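Local coordinates for protein Non-sulfated chondroitin lyase E66 (Autographa californica nucleopolyhedrovirus, PDB 3VSN) that degrades non-sulfated chondroitin as a polysaccharide lyase of the viral envelope and is essential for oral infectivity, possibly by opening the peritrophic matrix of the host midgut, at residues T200-Q203 / M204-Y208; I539-F542 / Q543-Y546. All coordinates share one frame; numbering follows the deposited sequence.

In the fold
Taken from the N terminus, the chain first meets interaction 1, at the C-terminal end of helix 189-205 in the alpha-helical domain, where residues 200-208 bring the last helical turn and the residues that leave it together, just before helix 210-214. Interaction 2 follows far downstream in the beta-rich part, where residues 539-546 carry strand 533-540 into the short helix 542-546 that precedes strand 550-558. Each contact closes only a local turn, and the two run in series, neither nested nor crossed. The centres of interactions 1 and 2 lie about 68 Å apart, on opposite sides of the centre of the chain. One illustrates how a helix ends, the other how one begins.

Interaction 1: residues T200-Q203 / M204-Y208. Unlike the reference sequence in segment 204-208: Met204 (reference Ile).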
# COMPACT_ATOMS: atom_id res chain seq x y z
N THR A 200 -4.10 -8.30 28.13
CA THR A 200 -5.07 -9.39 28.21
C THR A 200 -4.41 -10.68 28.72
O THR A 200 -4.96 -11.36 29.59
CB THR A 200 -5.76 -9.65 26.85
OG1 THR A 200 -6.50 -8.49 26.48
CG2 THR A 200 -6.71 -10.84 26.93
N TYR A 201 -3.23 -10.99 28.18
CA TYR A 201 -2.47 -12.15 28.64
C TYR A 201 -2.11 -12.05 30.13
O TYR A 201 -2.22 -13.04 30.86
CB TYR A 201 -1.23 -12.38 27.79
CG TYR A 201 -0.40 -13.58 28.24
CD1 TYR A 201 -0.95 -14.86 28.25
CD2 TYR A 201 0.91 -13.41 28.69
CE1 TYR A 201 -0.20 -15.95 28.68
CE2 TYR A 201 1.66 -14.49 29.12
CZ TYR A 201 1.10 -15.75 29.12
OH TYR A 201 1.86 -16.82 29.54
N SER A 202 -1.70 -10.87 30.58
CA SER A 202 -1.37 -10.67 32.00
C SER A 202 -2.57 -10.94 32.91
O SER A 202 -2.42 -11.51 33.99
CB SER A 202 -0.76 -9.29 32.27
OG SER A 202 -1.73 -8.26 32.20
N GLN A 203 -3.76 -10.54 32.45
CA GLN A 203 -5.00 -10.81 33.18
C GLN A 203 -5.36 -12.30 33.20
O GLN A 203 -5.87 -12.81 34.20
CB GLN A 203 -6.16 -9.98 32.63
CG GLN A 203 -6.12 -8.51 33.03
CD GLN A 203 -6.46 -8.28 34.49
OE1 GLN A 203 -5.61 -8.40 35.37
NE2 GLN A 203 -7.71 -7.92 34.75
N MET A 204 -5.08 -12.99 32.10
CA MET A 204 -5.28 -14.44 32.04
C MET A 204 -4.36 -15.16 33.02
O MET A 204 -4.77 -16.13 33.67
CB MET A 204 -5.07 -14.96 30.62
CG MET A 204 -6.09 -14.44 29.61
SD MET A 204 -5.69 -14.96 27.94
CE MET A 204 -6.27 -16.65 27.96
N LEU A 205 -3.12 -14.68 33.13
CA LEU A 205 -2.16 -15.22 34.10
C LEU A 205 -2.62 -15.03 35.55
O LEU A 205 -2.31 -15.85 36.42
CB LEU A 205 -0.78 -14.58 33.91
CG LEU A 205 0.06 -15.01 32.70
CD1 LEU A 205 1.30 -14.14 32.64
CD2 LEU A 205 0.44 -16.48 32.75
N ARG A 206 -3.37 -13.95 35.79
CA ARG A 206 -3.94 -13.66 37.11
C ARG A 206 -5.21 -14.49 37.38
O ARG A 206 -5.76 -14.44 38.48
CB ARG A 206 -4.24 -12.17 37.26
CG ARG A 206 -3.00 -11.29 37.26
CD ARG A 206 -3.32 -9.81 37.44
NE ARG A 206 -2.14 -9.01 37.14
CZ ARG A 206 -1.92 -8.41 35.98
NH1 ARG A 206 -2.81 -8.48 34.99
NH2 ARG A 206 -0.80 -7.72 35.80
N GLY A 207 -5.67 -15.22 36.38
CA GLY A 207 -6.81 -16.12 36.55
C GLY A 207 -8.16 -15.61 36.08
O GLY A 207 -9.17 -16.31 36.22
N TYR A 208 -8.20 -14.40 35.52
CA TYR A 208 -9.44 -13.87 34.94
C TYR A 208 -9.78 -14.58 33.62
O TYR A 208 -8.89 -14.87 32.82
CB TYR A 208 -9.32 -12.36 34.68
CG TYR A 208 -9.18 -11.51 35.92
CD1 TYR A 208 -10.29 -11.18 36.69
CD2 TYR A 208 -7.94 -11.00 36.30
CE1 TYR A 208 -10.17 -10.38 37.82
CE2 TYR A 208 -7.80 -10.20 37.43
CZ TYR A 208 -8.92 -9.89 38.18
OH TYR A 208 -8.79 -9.10 39.30
O HOH W 1 -1.22 -5.93 33.78
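Arg206 reaches back along the helix to Gln203 and Ser202, NH1 donating to both side chains. The bond from NH1 to Gln203 OE1, 2.8 Å long, arrives in the carbonyl plane on a lone pair, although the oxygen lies 31° out of the guanidinium plane. The same nitrogen donates to Ser202 OG at 3.0 Å. A water bridges this second pair: it donates to Ser202 OG and accepts from Arg206 NH2, which also bonds to the carbonyl of Arg169. Ser202 OG also bonds to the carbonyl of Tyr199, so several partners fix it. Gln203 is bent at its second torsion (chi2 -72°), which turns the amide forward along the helix, between Arg206 and Tyr208; its NE2 lies over one face of the Tyr208 ring, 3.5 Å from CD2, while bonding to Glu216.

Backbone bonds continue the helix, with Met204 N on Thr200 O and Leu205 N on Tyr201 O, until Gly207 takes a positive phi. This is a Schellman motif: Gly207 N bonds to Met204 O at 3.0 Å, and Tyr208 N reaches Gln203 O at 3.1 Å, closing off the C-terminal turn of helix 189-205 in the alpha-helical domain.

Apolar contact occupies another side. Leu205 sets CG over one face of the Tyr201 ring, 4.0 Å from its centroid, in a CH-pi contact offset toward the rim, and its CD1 comes within 3.6 Å of Tyr201 CE2. With CG of Tyr201 anti to the backbone N (chi1 179°), the ring presents that face to the Leu205 branch point, and its hydroxyl bonds to Glu35 of helix 29-48. Helix 161-175 packs against both residues through Tyr161.

Interaction 2: residues I539-F542 / Q543-Y546; sequences IISF and QTMY
Phe542 and Gln543, neighbours in sequence, stack ring on amide, their planes only 11° apart. The glutamine bends at its second torsion (chi2 91°), folding the amide back across the phenyl face: NE2 sits 3.4 Å from Phe542 CZ, while OE1 lies above the middle of the ring. At its edge, near the ring plane, Phe542 meets Tyr546 one turn on, and Phe542 CD1 comes within 3.6 Å of Tyr546 CE2. The two rings are oblique, with planes 54° apart. Phe542 O lies over one face of the tyrosine ring and accepts the backbone N-H of Tyr546 at 2.9 Å. Tyr546 OH bonds to the backbone N of Leu467, joining the helix to a neighbouring loop.

Ser541 is the third main contributor. Its OG lies 2.8 Å from Thr544 OG1, and its carbonyl oxygen accepts from Met545 N at 3.1 Å, and a weak bond from Thr544 N. A water links the two residues again, accepting from Ser541 N and donating to Thr544 OG1. Beyond the cap, Ile540 CD1 packs on Met545 SD at 3.7 Å, and both side chains also touch Ala550 on strand 550-558.

Ser541 thus occupies the N-cap of helix 542-546, and the whole arrangement is a strand-to-helix junction, in which the chain leaves strand 533-540 of an antiparallel sheet and, through Ser541, enters a short helix.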
# COMPACT_ATOMS: atom_id res chain seq x y z
N ILE A 539 9.07 12.88 -25.40
CA ILE A 539 9.19 14.33 -25.23
C ILE A 539 7.96 15.03 -25.83
O ILE A 539 7.55 14.73 -26.95
CB ILE A 539 10.50 14.88 -25.84
CG1 ILE A 539 11.72 14.25 -25.13
CG2 ILE A 539 10.56 16.40 -25.72
CD1 ILE A 539 13.04 14.39 -25.88
N ILE A 540 7.39 15.94 -25.06
CA ILE A 540 6.21 16.69 -25.48
C ILE A 540 6.52 18.19 -25.50
O ILE A 540 7.14 18.72 -24.57
CB ILE A 540 4.98 16.39 -24.58
CG1 ILE A 540 5.35 16.54 -23.09
CG2 ILE A 540 4.46 14.98 -24.86
CD1 ILE A 540 4.17 16.46 -22.13
N SER A 541 6.11 18.88 -26.56
CA SER A 541 6.48 20.29 -26.74
C SER A 541 5.85 21.19 -25.68
O SER A 541 4.70 21.00 -25.30
CB SER A 541 6.12 20.78 -28.14
OG SER A 541 4.71 20.91 -28.28
N PHE A 542 6.62 22.18 -25.20
CA PHE A 542 6.06 23.15 -24.26
C PHE A 542 4.88 23.91 -24.89
O PHE A 542 3.94 24.27 -24.18
CB PHE A 542 7.12 24.10 -23.67
CG PHE A 542 7.83 24.97 -24.69
CD1 PHE A 542 7.28 26.18 -25.10
CD2 PHE A 542 9.08 24.59 -25.19
CE1 PHE A 542 7.95 26.98 -26.03
CE2 PHE A 542 9.75 25.39 -26.11
CZ PHE A 542 9.18 26.59 -26.53
N GLN A 543 4.92 24.12 -26.21
CA GLN A 543 3.82 24.79 -26.92
C GLN A 543 2.49 24.06 -26.76
O GLN A 543 1.45 24.68 -26.50
CB GLN A 543 4.13 24.98 -28.41
CG GLN A 543 5.25 25.97 -28.71
CD GLN A 543 6.61 25.31 -28.79
OE1 GLN A 543 6.83 24.24 -28.22
NE2 GLN A 543 7.54 25.96 -29.49
N THR A 544 2.51 22.73 -26.93
CA THR A 544 1.28 21.93 -26.81
C THR A 544 0.84 21.79 -25.35
O THR A 544 -0.35 21.69 -25.06
CB THR A 544 1.39 20.54 -27.47
OG1 THR A 544 2.49 19.82 -26.92
CG2 THR A 544 1.56 20.67 -28.99
N MET A 545 1.80 21.78 -24.43
CA MET A 545 1.49 21.79 -23.00
C MET A 545 0.79 23.10 -22.61
O MET A 545 -0.12 23.09 -21.79
CB MET A 545 2.74 21.58 -22.15
CG MET A 545 3.35 20.19 -22.31
SD MET A 545 4.96 20.06 -21.53
CE MET A 545 4.50 19.77 -19.82
N TYR A 546 1.21 24.21 -23.21
CA TYR A 546 0.57 25.50 -22.92
C TYR A 546 -0.88 25.55 -23.38
O TYR A 546 -1.70 26.23 -22.77
CB TYR A 546 1.36 26.67 -23.52
CG TYR A 546 2.72 26.89 -22.91
CD1 TYR A 546 3.07 26.31 -21.68
CD2 TYR A 546 3.66 27.70 -23.54
CE1 TYR A 546 4.33 26.51 -21.13
CE2 TYR A 546 4.91 27.91 -22.99
CZ TYR A 546 5.24 27.32 -21.79
OH TYR A 546 6.48 27.53 -21.24
O HOH W 2 3.62 17.42 -27.85